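PDB 2OX8: scavenger receptor with C-type lectin type I from Homo sapiens, which binds carbohydrate through a C-type lectin domain, its ligands including the leukocyte cell-surface glycan Lewis(x). Local coordinates for residues P7-F12 with K36-V41; Y17-E22 with K54-R59; V41-R46 with Q50-Q55; K86-G91 with D105-I110. All coordinates share one frame; numbering follows the deposited sequence.

In the fold
Four contacts tie the C-type lectin fold together from its N-terminal strands to its long loop. Interaction 1 and interaction 2 have centres about 11 Å apart and reach neighbouring strands, 9-12 and 15-19, of the same sheet; their segments alternate along the chain. Interaction 3 shares Val41 with interaction 1 and Lys54 and Gln55 with interaction 2, so helix 46-55 serves two contacts. Interaction 4 comes last in sequence, its centre about 13 Å from that of interaction 3 and about 21 Å from that of interaction 1, across the chain's centre. Leu109 touches both Ile52 and Met56, joining helix 46-55 and the chain after it to strand 106-109, beside the long loop that carries zinc-binding residues.

Interaction 1. Residues P7-F12 with K36-V41; sequences PHWKNF and KSSHLV. With ZN (zinc ion), chain E.
Trp9 reaches across to Lys36 and Ser38, joining the first strand of a C-type lectin domain to the turn that follows helix 26-35. The preceding residue, His8, takes no part and gives its NE2 to a zinc ion at 2.2 Å. The indole of Trp9 does all the touching, and it does so with the far end of its six-membered ring. With CG anti to the carbonyl carbon (chi1 -74°), the ring is carried towards segment 36-41. CZ2 meets CB of Lys36 at 4.2 Å, near the ring plane, and the two side chains cross at about a right angle. Lys36 then bends at chi2 and leads away, its NZ bonding to the Phe32 carbonyl. Tyr18 and Lys130 also pack on the indole, the latter as a cation-pi partner. Beyond Trp9, strand 9-12 continues through Lys10 to Phe12, whose ring stacks on Trp51. The turn facing the tryptophan is a Schellman motif in which Ser37, with positive phi, ends the helix. The Ser38 hydroxyl, between the backbone N and the carbonyl carbon (chi1 68°), is bonded to the Cys33 carbonyl; the same OG lies 3.8 Å from CH2 of Trp9, at the edge of the indole, in its plane.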
loop_
_atom_site.group_PDB
_atom_site.type_symbol
_atom_site.label_atom_id
_atom_site.label_comp_id
_atom_site.label_asym_id
_atom_site.label_seq_id
_atom_site.Cartn_x
_atom_site.Cartn_y
_atom_site.Cartn_z
ATOM N N PRO A 7 -3.504 14.183 15.191
ATOM C CA PRO A 7 -4.615 14.669 14.356
ATOM C C PRO A 7 -4.401 14.305 12.900
ATOM O O PRO A 7 -3.265 14.251 12.441
ATOM C CB PRO A 7 -4.611 16.181 14.599
ATOM C CG PRO A 7 -3.158 16.474 14.943
ATOM C CD PRO A 7 -2.783 15.305 15.829
ATOM N N HIS A 8 -5.511 14.043 12.202
ATOM C CA HIS A 8 -5.542 13.650 10.803
ATOM C C HIS A 8 -5.108 12.204 10.557
ATOM O O HIS A 8 -5.031 11.744 9.417
ATOM C CB HIS A 8 -4.739 14.619 9.952
ATOM C CG HIS A 8 -5.330 15.997 9.905
ATOM N ND1 HIS A 8 -4.830 16.997 9.100
ATOM C CD2 HIS A 8 -6.365 16.547 10.588
ATOM C CE1 HIS A 8 -5.532 18.104 9.290
ATOM N NE2 HIS A 8 -6.468 17.858 10.189
ATOM N N TRP A 9 -4.838 11.479 11.631
ATOM C CA TRP A 9 -4.467 10.078 11.513
ATOM C C TRP A 9 -5.667 9.318 12.019
ATOM O O TRP A 9 -6.447 9.844 12.812
ATOM C CB TRP A 9 -3.248 9.749 12.373
ATOM C CG TRP A 9 -1.971 10.267 11.808
ATOM C CD1 TRP A 9 -1.636 11.568 11.621
ATOM C CD2 TRP A 9 -0.864 9.488 11.335
ATOM N NE1 TRP A 9 -0.385 11.656 11.064
ATOM C CE2 TRP A 9 0.114 10.396 10.873
ATOM C CE3 TRP A 9 -0.607 8.112 11.250
ATOM C CZ2 TRP A 9 1.343 9.977 10.325
ATOM C CZ3 TRP A 9 0.620 7.684 10.705
ATOM C CH2 TRP A 9 1.580 8.624 10.248
ATOM N N LYS A 10 -5.847 8.099 11.556
ATOM C CA LYS A 10 -6.994 7.332 12.014
ATOM C C LYS A 10 -6.531 6.094 12.742
ATOM O O LYS A 10 -5.473 5.521 12.447
ATOM C CB LYS A 10 -7.905 6.947 10.845
ATOM C CG LYS A 10 -8.591 8.126 10.237
ATOM C CD LYS A 10 -9.191 7.810 8.892
ATOM C CE LYS A 10 -9.789 9.077 8.282
ATOM N NZ LYS A 10 -10.740 9.745 9.252
ATOM N N ASN A 11 -7.342 5.696 13.703
ATOM C CA ASN A 11 -7.041 4.538 14.509
ATOM C C ASN A 11 -7.923 3.341 14.199
ATOM O O ASN A 11 -9.106 3.479 13.892
ATOM C CB ASN A 11 -7.141 4.916 16.003
ATOM C CG ASN A 11 -7.079 3.712 16.908
ATOM O OD1 ASN A 11 -8.114 3.185 17.313
ATOM N ND2 ASN A 11 -5.863 3.247 17.210
ATOM N N PHE A 12 -7.295 2.176 14.258
ATOM C CA PHE A 12 -7.914 0.877 14.050
ATOM C C PHE A 12 -7.006 -0.092 14.790
ATOM O O PHE A 12 -5.815 -0.195 14.484
ATOM C CB PHE A 12 -7.951 0.499 12.571
ATOM C CG PHE A 12 -8.445 -0.907 12.319
ATOM C CD1 PHE A 12 -9.804 -1.202 12.372
ATOM C CD2 PHE A 12 -7.545 -1.936 12.052
ATOM C CE1 PHE A 12 -10.270 -2.505 12.169
ATOM C CE2 PHE A 12 -7.995 -3.237 11.847
ATOM C CZ PHE A 12 -9.367 -3.524 11.907
ATOM N N LYS A 36 7.929 10.196 9.411
ATOM C CA LYS A 36 6.851 10.396 10.380
ATOM C C LYS A 36 6.925 9.195 11.316
ATOM O O LYS A 36 6.015 8.953 12.104
ATOM C CB LYS A 36 5.472 10.408 9.706
ATOM C CG LYS A 36 5.361 11.280 8.467
ATOM C CD LYS A 36 5.845 12.691 8.723
ATOM C CE LYS A 36 5.539 13.599 7.540
ATOM N NZ LYS A 36 6.199 13.200 6.273
ATOM N N SER A 37 8.013 8.433 11.211
ATOM C CA SER A 37 8.215 7.246 12.040
ATOM C C SER A 37 7.230 6.137 11.716
ATOM O O SER A 37 6.806 5.397 12.608
ATOM C CB SER A 37 8.105 7.590 13.526
ATOM O OG SER A 37 9.384 7.853 14.078
ATOM N N SER A 38 6.875 6.032 10.439
ATOM C CA SER A 38 5.954 5.016 9.965
ATOM C C SER A 38 6.417 4.464 8.603
ATOM O O SER A 38 7.541 4.695 8.152
ATOM C CB SER A 38 4.538 5.610 9.855
ATOM O OG SER A 38 4.466 6.569 8.816
ATOM N N HIS A 39 5.539 3.737 7.932
ATOM C CA HIS A 39 5.895 3.158 6.657
ATOM C C HIS A 39 4.624 2.949 5.881
ATOM O O HIS A 39 3.545 2.876 6.473
ATOM C CB HIS A 39 6.555 1.802 6.885
ATOM C CG HIS A 39 5.788 0.920 7.820
ATOM N ND1 HIS A 39 4.591 0.328 7.471
ATOM C CD2 HIS A 39 6.015 0.583 9.114
ATOM C CE1 HIS A 39 4.113 -0.335 8.508
ATOM N NE2 HIS A 39 4.958 -0.194 9.520
ATOM N N LEU A 40 4.749 2.856 4.560
ATOM C CA LEU A 40 3.590 2.606 3.741
ATOM C C LEU A 40 2.904 1.386 4.394
ATOM O O LEU A 40 3.560 0.414 4.820
ATOM C CB LEU A 40 4.033 2.362 2.293
ATOM C CG LEU A 40 4.391 3.661 1.517
ATOM C CD1 LEU A 40 5.219 3.345 0.282
ATOM C CD2 LEU A 40 3.096 4.402 1.123
ATOM N N VAL A 41 1.583 1.486 4.510
ATOM C CA VAL A 41 0.736 0.494 5.145
ATOM C C VAL A 41 0.946 -0.972 4.730
ATOM O O VAL A 41 1.239 -1.267 3.570
ATOM C CB VAL A 41 -0.747 0.891 4.920
ATOM C CG1 VAL A 41 -1.108 0.730 3.455
ATOM C CG2 VAL A 41 -1.656 0.082 5.782
HETATM ZN ZN ZN E . -7.736 19.265 11.339
#

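Interaction 2. Residues Y17-E22 with K54-R59; sequences YYFSVE and KQMVGR
The backbones of 17-22 and 54-59 approach most closely at Phe19 and Met56, whose CA atoms are 8.3 Å apart; no hydrogen bond links the segments. One runs along strand 15-19 and on beyond it, the other carries the chain from helix 46-55 into the loop that follows. Phe19 bridges this gap. Its ring sends CZ to within 3.6 Å of CB of Gln55, while CE2 lies 4.0 Å from CG of Met56, both partners approaching the ring obliquely. Both side chains cross the phenylalanine at about a right angle. Gln55 bends at chi2 (-42°), which takes its amide away from the ring and leaves the aliphatic CB and CG as the touching part, the amide plane standing 59° from the ring plane. Ile127 of strand 125-131 also packs on Phe19. Although Tyr17 OH bonds to Glu48 of the same helix, the nearest atoms between these two segments of the C-type lectin fold are all carbons, so this contact rests on van der Waals and hydrophobic packing.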
loop_
_atom_site.group_PDB
_atom_site.type_symbol
_atom_site.label_atom_id
_atom_site.label_comp_id
_atom_site.label_asym_id
_atom_site.label_seq_id
_atom_site.Cartn_x
_atom_site.Cartn_y
_atom_site.Cartn_z
ATOM N N TYR A 17 -3.232 5.330 11.182
ATOM C CA TYR A 17 -3.113 5.389 9.737
ATOM C C TYR A 17 -3.191 6.822 9.201
ATOM O O TYR A 17 -3.895 7.670 9.742
ATOM C CB TYR A 17 -4.221 4.554 9.087
ATOM C CG TYR A 17 -4.181 3.082 9.421
ATOM C CD1 TYR A 17 -4.553 2.626 10.678
ATOM C CD2 TYR A 17 -3.734 2.150 8.487
ATOM C CE1 TYR A 17 -4.484 1.272 10.997
ATOM C CE2 TYR A 17 -3.653 0.802 8.798
ATOM C CZ TYR A 17 -4.033 0.365 10.050
ATOM O OH TYR A 17 -3.994 -0.978 10.352
ATOM N N TYR A 18 -2.456 7.084 8.127
ATOM C CA TYR A 18 -2.490 8.398 7.508
ATOM C C TYR A 18 -2.848 8.253 6.030
ATOM O O TYR A 18 -2.143 7.579 5.270
ATOM C CB TYR A 18 -1.138 9.102 7.638
ATOM C CG TYR A 18 -1.131 10.487 7.026
ATOM C CD1 TYR A 18 -1.677 11.575 7.700
ATOM C CD2 TYR A 18 -0.618 10.697 5.756
ATOM C CE1 TYR A 18 -1.713 12.840 7.121
ATOM C CE2 TYR A 18 -0.643 11.947 5.167
ATOM C CZ TYR A 18 -1.191 13.016 5.853
ATOM O OH TYR A 18 -1.190 14.261 5.268
ATOM N N PHE A 19 -3.955 8.865 5.627
ATOM C CA PHE A 19 -4.355 8.831 4.238
ATOM C C PHE A 19 -3.900 10.145 3.661
ATOM O O PHE A 19 -4.450 11.195 3.983
ATOM C CB PHE A 19 -5.867 8.657 4.107
ATOM C CG PHE A 19 -6.333 7.282 4.462
ATOM C CD1 PHE A 19 -6.366 6.865 5.790
ATOM C CD2 PHE A 19 -6.659 6.375 3.474
ATOM C CE1 PHE A 19 -6.712 5.570 6.118
ATOM C CE2 PHE A 19 -7.010 5.074 3.797
ATOM C CZ PHE A 19 -7.033 4.671 5.119
ATOM N N SER A 20 -2.887 10.081 2.808
ATOM C CA SER A 20 -2.299 11.272 2.222
ATOM C C SER A 20 -3.205 12.122 1.351
ATOM O O SER A 20 -4.160 11.645 0.724
ATOM C CB SER A 20 -1.081 10.908 1.378
ATOM O OG SER A 20 -1.500 10.484 0.084
ATOM N N VAL A 21 -2.850 13.398 1.302
ATOM C CA VAL A 21 -3.544 14.361 0.482
ATOM C C VAL A 21 -2.697 14.529 -0.770
ATOM O O VAL A 21 -3.210 14.445 -1.879
ATOM C CB VAL A 21 -3.670 15.698 1.202
ATOM C CG1 VAL A 21 -4.191 16.754 0.238
ATOM C CG2 VAL A 21 -4.600 15.536 2.405
ATOM N N GLU A 22 -1.393 14.743 -0.613
ATOM C CA GLU A 22 -0.580 14.897 -1.807
ATOM C C GLU A 22 -0.218 13.553 -2.411
ATOM O O GLU A 22 -0.196 12.522 -1.729
ATOM C CB GLU A 22 0.702 15.694 -1.547
ATOM C CG GLU A 22 1.227 16.371 -2.837
ATOM C CD GLU A 22 2.620 17.002 -2.695
ATOM O OE1 GLU A 22 2.848 17.746 -1.711
ATOM O OE2 GLU A 22 3.478 16.760 -3.581
ATOM N N LYS A 54 -13.349 1.224 4.035
ATOM C CA LYS A 54 -14.399 2.086 4.587
ATOM C C LYS A 54 -13.875 3.521 4.681
ATOM O O LYS A 54 -14.598 4.471 4.395
ATOM C CB LYS A 54 -14.807 1.627 5.990
ATOM C CG LYS A 54 -15.021 0.135 6.153
ATOM C CD LYS A 54 -16.427 -0.293 5.778
ATOM C CE LYS A 54 -16.549 -1.821 5.761
ATOM N NZ LYS A 54 -15.716 -2.444 4.670
ATOM N N GLN A 55 -12.613 3.661 5.090
ATOM C CA GLN A 55 -11.968 4.965 5.222
ATOM C C GLN A 55 -11.787 5.714 3.917
ATOM O O GLN A 55 -11.725 6.939 3.921
ATOM C CB GLN A 55 -10.585 4.827 5.858
ATOM C CG GLN A 55 -10.607 4.371 7.276
ATOM C CD GLN A 55 -11.698 5.046 8.055
ATOM O OE1 GLN A 55 -11.849 6.273 8.007
ATOM N NE2 GLN A 55 -12.478 4.252 8.785
ATOM N N MET A 56 -11.672 4.989 2.809
ATOM C CA MET A 56 -11.464 5.624 1.514
ATOM C C MET A 56 -12.702 6.310 0.948
ATOM O O MET A 56 -13.579 5.661 0.370
ATOM C CB MET A 56 -10.938 4.599 0.515
ATOM C CG MET A 56 -9.532 4.140 0.813
ATOM S SD MET A 56 -9.052 2.772 -0.228
ATOM C CE MET A 56 -8.383 3.631 -1.669
ATOM N N VAL A 57 -12.768 7.628 1.117
ATOM C CA VAL A 57 -13.895 8.406 0.616
ATOM C C VAL A 57 -13.538 8.856 -0.792
ATOM O O VAL A 57 -14.314 8.666 -1.737
ATOM C CB VAL A 57 -14.162 9.633 1.498
ATOM C CG1 VAL A 57 -15.489 10.285 1.096
ATOM C CG2 VAL A 57 -14.189 9.220 2.961
ATOM N N GLY A 58 -12.354 9.445 -0.932
ATOM C CA GLY A 58 -11.911 9.868 -2.245
ATOM C C GLY A 58 -11.684 8.617 -3.076
ATOM O O GLY A 58 -11.378 7.557 -2.528
ATOM N N ARG A 59 -11.839 8.726 -4.392
ATOM C CA ARG A 59 -11.653 7.584 -5.279
ATOM C C ARG A 59 -10.223 7.440 -5.798
ATOM O O ARG A 59 -9.948 6.651 -6.704
ATOM C CB ARG A 59 -12.627 7.673 -6.450
ATOM C CG ARG A 59 -13.917 6.919 -6.211
ATOM C CD ARG A 59 -15.031 7.808 -5.702
ATOM N NE ARG A 59 -16.232 7.044 -5.347
ATOM C CZ ARG A 59 -16.786 6.099 -6.104
ATOM N NH1 ARG A 59 -16.265 5.769 -7.276
ATOM N NH2 ARG A 59 -17.875 5.479 -5.685
#

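Interaction 3. Residues V41-R46 with Q50-Q55; sequences VFINTR and QWIKKQ. With ZN (zinc ion), chain F.
Ile52 points from helix 46-55 of the C-type lectin fold towards Val41 and Ile43, in the chain that leads from strand 39-40 into that helix. Starting from CB, its CG2 branch turns to Leu109 of strand 106-109. The other branch, CG1, stands anti to the carbonyl carbon (chi1 -77°) and extends to CD1, the atom that makes the contact. This methyl lies 3.5 Å from CG1 of Ile43 and 3.9 Å from the CD1 of the same residue, the two isoleucines crossing obliquely. It also meets CG2 of Val41 at 3.9 Å, where the valine and isoleucine slide past each other in opposite directions. All three residues are buried, and Ile127 of strand 125-131 packs on both Val41 and Ile52, so the helix is keyed to the sheet here. The CB of Phe42, between the two touching residues, heads away from the helix, and its ring stacks on His39. Its carbonyl oxygen binds a zinc ion at 2.1 Å, a site completed in part by Glu48 and Glu129. The beginning of the helix is closed by Thr45 at the N-cap, with OG1 bonded to N of Glu48. One turn of helical bonding then joins the segments directly: N of Gln50 donates to O of Arg46 over 2.7 Å, with an angle of 153° at the hydrogen.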
loop_
_atom_site.group_PDB
_atom_site.type_symbol
_atom_site.label_atom_id
_atom_site.label_comp_id
_atom_site.label_asym_id
_atom_site.label_seq_id
_atom_site.Cartn_x
_atom_site.Cartn_y
_atom_site.Cartn_z
ATOM N N VAL A 41 1.583 1.486 4.510
ATOM C CA VAL A 41 0.736 0.494 5.145
ATOM C C VAL A 41 0.946 -0.972 4.730
ATOM O O VAL A 41 1.239 -1.267 3.570
ATOM C CB VAL A 41 -0.747 0.891 4.920
ATOM C CG1 VAL A 41 -1.108 0.730 3.455
ATOM C CG2 VAL A 41 -1.656 0.082 5.782
ATOM N N PHE A 42 0.814 -1.875 5.702
ATOM C CA PHE A 42 0.910 -3.321 5.475
ATOM C C PHE A 42 -0.511 -3.784 5.766
ATOM O O PHE A 42 -1.113 -3.354 6.759
ATOM C CB PHE A 42 1.830 -4.021 6.484
ATOM C CG PHE A 42 3.264 -3.623 6.399
ATOM C CD1 PHE A 42 4.087 -3.758 7.503
ATOM C CD2 PHE A 42 3.794 -3.080 5.231
ATOM C CE1 PHE A 42 5.425 -3.350 7.457
ATOM C CE2 PHE A 42 5.128 -2.671 5.172
ATOM C CZ PHE A 42 5.943 -2.806 6.293
ATOM N N ILE A 43 -1.063 -4.633 4.908
ATOM C CA ILE A 43 -2.420 -5.133 5.132
ATOM C C ILE A 43 -2.334 -6.636 5.383
ATOM O O ILE A 43 -2.133 -7.416 4.451
ATOM C CB ILE A 43 -3.304 -4.824 3.922
ATOM C CG1 ILE A 43 -3.421 -3.305 3.776
ATOM C CG2 ILE A 43 -4.667 -5.477 4.088
ATOM C CD1 ILE A 43 -3.829 -2.858 2.416
ATOM N N ASN A 44 -2.478 -7.040 6.644
ATOM C CA ASN A 44 -2.341 -8.442 6.981
ATOM C C ASN A 44 -3.550 -9.270 7.403
ATOM O O ASN A 44 -3.393 -10.395 7.864
ATOM C CB ASN A 44 -1.247 -8.581 8.022
ATOM C CG ASN A 44 0.111 -8.282 7.452
ATOM O OD1 ASN A 44 0.542 -8.923 6.500
ATOM N ND2 ASN A 44 0.793 -7.297 8.024
ATOM N N THR A 45 -4.748 -8.736 7.228
ATOM C CA THR A 45 -5.946 -9.460 7.592
ATOM C C THR A 45 -7.075 -8.859 6.810
ATOM O O THR A 45 -7.008 -7.695 6.428
ATOM C CB THR A 45 -6.268 -9.305 9.092
ATOM O OG1 THR A 45 -6.347 -7.909 9.423
ATOM C CG2 THR A 45 -5.192 -9.968 9.942
ATOM N N ARG A 46 -8.114 -9.641 6.566
ATOM C CA ARG A 46 -9.262 -9.141 5.829
ATOM C C ARG A 46 -9.943 -8.026 6.600
ATOM O O ARG A 46 -10.365 -7.037 6.005
ATOM C CB ARG A 46 -10.266 -10.268 5.555
ATOM C CG ARG A 46 -10.604 -11.135 6.759
ATOM C CD ARG A 46 -11.867 -11.960 6.512
ATOM N NE ARG A 46 -12.237 -12.784 7.664
ATOM C CZ ARG A 46 -11.674 -13.953 7.960
ATOM N NH1 ARG A 46 -10.711 -14.442 7.187
ATOM N NH2 ARG A 46 -12.081 -14.636 9.024
ATOM N N GLN A 50 -10.882 -4.547 5.145
ATOM C CA GLN A 50 -12.247 -4.025 5.076
ATOM C C GLN A 50 -12.363 -2.646 5.730
ATOM O O GLN A 50 -13.181 -1.832 5.315
ATOM C CB GLN A 50 -13.236 -4.998 5.735
ATOM C CG GLN A 50 -13.228 -6.385 5.083
ATOM C CD GLN A 50 -14.261 -7.341 5.674
ATOM O OE1 GLN A 50 -14.331 -7.531 6.894
ATOM N NE2 GLN A 50 -15.060 -7.955 4.803
ATOM N N TRP A 51 -11.543 -2.388 6.750
ATOM C CA TRP A 51 -11.567 -1.105 7.453
ATOM C C TRP A 51 -10.926 -0.028 6.598
ATOM O O TRP A 51 -11.453 1.074 6.465
ATOM C CB TRP A 51 -10.797 -1.192 8.762
ATOM C CG TRP A 51 -10.725 0.115 9.475
ATOM C CD1 TRP A 51 -11.710 0.694 10.212
ATOM C CD2 TRP A 51 -9.614 1.034 9.495
ATOM N NE1 TRP A 51 -11.293 1.916 10.695
ATOM C CE2 TRP A 51 -10.011 2.152 10.270
ATOM C CE3 TRP A 51 -8.329 1.023 8.935
ATOM C CZ2 TRP A 51 -9.166 3.254 10.497
ATOM C CZ3 TRP A 51 -7.490 2.122 9.162
ATOM C CH2 TRP A 51 -7.917 3.221 9.938
ATOM N N ILE A 52 -9.774 -0.363 6.028
ATOM C CA ILE A 52 -9.044 0.566 5.186
ATOM C C ILE A 52 -9.931 1.083 4.061
ATOM O O ILE A 52 -9.899 2.272 3.739
ATOM C CB ILE A 52 -7.778 -0.106 4.632
ATOM C CG1 ILE A 52 -6.720 -0.150 5.733
ATOM C CG2 ILE A 52 -7.263 0.637 3.414
ATOM C CD1 ILE A 52 -5.437 -0.892 5.357
ATOM N N LYS A 53 -10.727 0.185 3.478
ATOM C CA LYS A 53 -11.651 0.538 2.397
ATOM C C LYS A 53 -12.750 1.504 2.879
ATOM O O LYS A 53 -13.047 2.486 2.208
ATOM C CB LYS A 53 -12.289 -0.735 1.817
ATOM C CG LYS A 53 -13.396 -0.489 0.802
ATOM C CD LYS A 53 -14.191 -1.769 0.541
ATOM C CE LYS A 53 -15.586 -1.477 -0.050
ATOM N NZ LYS A 53 -16.510 -2.670 -0.058
ATOM N N LYS A 54 -13.349 1.224 4.035
ATOM C CA LYS A 54 -14.399 2.086 4.587
ATOM C C LYS A 54 -13.875 3.521 4.681
ATOM O O LYS A 54 -14.598 4.471 4.395
ATOM C CB LYS A 54 -14.807 1.627 5.990
ATOM C CG LYS A 54 -15.021 0.135 6.153
ATOM C CD LYS A 54 -16.427 -0.293 5.778
ATOM C CE LYS A 54 -16.549 -1.821 5.761
ATOM N NZ LYS A 54 -15.716 -2.444 4.670
ATOM N N GLN A 55 -12.613 3.661 5.090
ATOM C CA GLN A 55 -11.968 4.965 5.222
ATOM C C GLN A 55 -11.787 5.714 3.917
ATOM O O GLN A 55 -11.725 6.939 3.921
ATOM C CB GLN A 55 -10.585 4.827 5.858
ATOM C CG GLN A 55 -10.607 4.371 7.276
ATOM C CD GLN A 55 -11.698 5.046 8.055
ATOM O OE1 GLN A 55 -11.849 6.273 8.007
ATOM N NE2 GLN A 55 -12.478 4.252 8.785
HETATM ZN ZN ZN F . -1.398 -2.999 8.807
#

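Interaction 4. Residues K86-G91 with D105-I110; sequences KNWKAG and DCAGLI. With ZN (zinc ion), chain H.
Trp88 and Ala107 meet by the far corner of the indole: CH2 stands 4.0 Å from CB of the alanine, which approaches the ring obliquely. Although the tryptophan's CB heads away from strand 106-109, CG lies anti to the carbonyl carbon (chi1 -69°), and the long ring system swings back to bring its six-membered end to the strand. Trp75 and Trp115 set their rings edge-to-face with it. Here the long-loop region of the C-type lectin fold, at 86-91, packs on strand 106-109 of the sheet. One residue on, Lys89 is fully extended, its chi1 of -173° carrying CG away from the backbone N, and lays its CD 4.0 Å from CD1 of Ile110. The two side chains cross at about a right angle, with the lysine contributing its aliphatic portion. At the other end of the second segment, Cys106 forms a disulfide with Cys120, and Asp105 OD1 binds a zinc ion at 1.8 Å together with Asp68, Glu72 and His100.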
loop_
_atom_site.group_PDB
_atom_site.type_symbol
_atom_site.label_atom_id
_atom_site.label_comp_id
_atom_site.label_asym_id
_atom_site.label_seq_id
_atom_site.Cartn_x
_atom_site.Cartn_y
_atom_site.Cartn_z
ATOM N N LYS A 86 -4.262 -11.957 0.985
ATOM C CA LYS A 86 -4.069 -11.351 -0.324
ATOM C C LYS A 86 -5.353 -10.785 -0.906
ATOM O O LYS A 86 -6.401 -11.423 -0.839
ATOM C CB LYS A 86 -3.491 -12.376 -1.292
ATOM C CG LYS A 86 -2.175 -12.952 -0.845
ATOM C CD LYS A 86 -1.607 -13.842 -1.918
ATOM C CE LYS A 86 -0.263 -14.389 -1.503
ATOM N NZ LYS A 86 0.339 -15.173 -2.612
ATOM N N ASN A 87 -5.261 -9.581 -1.476
ATOM C CA ASN A 87 -6.427 -8.942 -2.074
ATOM C C ASN A 87 -6.101 -8.396 -3.466
ATOM O O ASN A 87 -6.456 -7.270 -3.817
ATOM C CB ASN A 87 -6.923 -7.822 -1.174
ATOM C CG ASN A 87 -8.278 -7.307 -1.589
ATOM O OD1 ASN A 87 -9.204 -8.091 -1.823
ATOM N ND2 ASN A 87 -8.413 -5.984 -1.677
ATOM N N TRP A 88 -5.436 -9.211 -4.265
ATOM C CA TRP A 88 -5.060 -8.803 -5.607
ATOM C C TRP A 88 -6.217 -8.720 -6.611
ATOM O O TRP A 88 -7.143 -9.528 -6.593
ATOM C CB TRP A 88 -4.013 -9.769 -6.155
ATOM C CG TRP A 88 -2.707 -9.689 -5.481
ATOM C CD1 TRP A 88 -2.158 -10.617 -4.667
ATOM C CD2 TRP A 88 -1.721 -8.662 -5.652
ATOM N NE1 TRP A 88 -0.883 -10.250 -4.327
ATOM C CE2 TRP A 88 -0.587 -9.053 -4.919
ATOM C CE3 TRP A 88 -1.690 -7.448 -6.362
ATOM C CZ2 TRP A 88 0.579 -8.285 -4.869
ATOM C CZ3 TRP A 88 -0.528 -6.680 -6.314
ATOM C CH2 TRP A 88 0.594 -7.106 -5.569
ATOM N N LYS A 89 -6.139 -7.737 -7.496
ATOM C CA LYS A 89 -7.146 -7.575 -8.528
ATOM C C LYS A 89 -7.074 -8.815 -9.427
ATOM O O LYS A 89 -6.146 -9.613 -9.316
ATOM C CB LYS A 89 -6.861 -6.311 -9.350
ATOM C CG LYS A 89 -7.952 -5.951 -10.342
ATOM C CD LYS A 89 -7.690 -4.576 -10.932
ATOM C CE LYS A 89 -8.750 -4.200 -11.961
ATOM N NZ LYS A 89 -8.476 -2.881 -12.601
ATOM N N ALA A 90 -8.057 -8.941 -10.316
ATOM C CA ALA A 90 -8.203 -10.055 -11.259
ATOM C C ALA A 90 -6.968 -10.790 -11.798
ATOM O O ALA A 90 -6.824 -11.995 -11.586
ATOM C CB ALA A 90 -9.069 -9.604 -12.432
ATOM N N GLY A 91 -6.092 -10.103 -12.514
ATOM C CA GLY A 91 -4.932 -10.800 -13.048
ATOM C C GLY A 91 -3.601 -10.372 -12.466
ATOM O O GLY A 91 -2.565 -10.469 -13.134
ATOM N N ASP A 105 6.727 -2.343 -10.184
ATOM C CA ASP A 105 7.105 -3.214 -9.084
ATOM C C ASP A 105 6.630 -2.655 -7.744
ATOM O O ASP A 105 7.096 -3.070 -6.685
ATOM C CB ASP A 105 8.626 -3.380 -9.110
ATOM C CG ASP A 105 9.149 -3.776 -10.500
ATOM O OD1 ASP A 105 8.942 -4.929 -10.904
ATOM O OD2 ASP A 105 9.752 -2.923 -11.196
ATOM N N CYS A 106 5.685 -1.718 -7.805
ATOM C CA CYS A 106 5.131 -1.078 -6.615
ATOM C C CYS A 106 3.609 -1.199 -6.589
ATOM O O CYS A 106 2.930 -0.716 -7.495
ATOM C CB CYS A 106 5.529 0.401 -6.586
ATOM S SG CYS A 106 7.329 0.679 -6.493
ATOM N N ALA A 107 3.074 -1.832 -5.548
ATOM C CA ALA A 107 1.632 -2.012 -5.434
ATOM C C ALA A 107 0.871 -0.830 -4.803
ATOM O O ALA A 107 1.422 -0.017 -4.062
ATOM C CB ALA A 107 1.332 -3.295 -4.659
ATOM N N GLY A 108 -0.413 -0.759 -5.128
ATOM C CA GLY A 108 -1.274 0.280 -4.619
ATOM C C GLY A 108 -2.684 -0.272 -4.527
ATOM O O GLY A 108 -3.062 -1.186 -5.268
ATOM N N LEU A 109 -3.454 0.285 -3.601
ATOM C CA LEU A 109 -4.826 -0.122 -3.362
ATOM C C LEU A 109 -5.686 0.767 -4.243
ATOM O O LEU A 109 -5.373 1.944 -4.423
ATOM C CB LEU A 109 -5.160 0.128 -1.891
ATOM C CG LEU A 109 -6.298 -0.537 -1.114
ATOM C CD1 LEU A 109 -6.458 0.204 0.206
ATOM C CD2 LEU A 109 -7.599 -0.477 -1.881
ATOM N N ILE A 110 -6.752 0.219 -4.811
ATOM C CA ILE A 110 -7.641 1.031 -5.642
ATOM C C ILE A 110 -9.013 1.115 -4.998
ATOM O O ILE A 110 -9.348 0.306 -4.134
ATOM C CB ILE A 110 -7.817 0.447 -7.061
ATOM C CG1 ILE A 110 -8.493 -0.926 -6.978
ATOM C CG2 ILE A 110 -6.472 0.391 -7.760
ATOM C CD1 ILE A 110 -8.563 -1.669 -8.293
HETATM ZN ZN ZN H . 8.397 -6.511 -10.374
#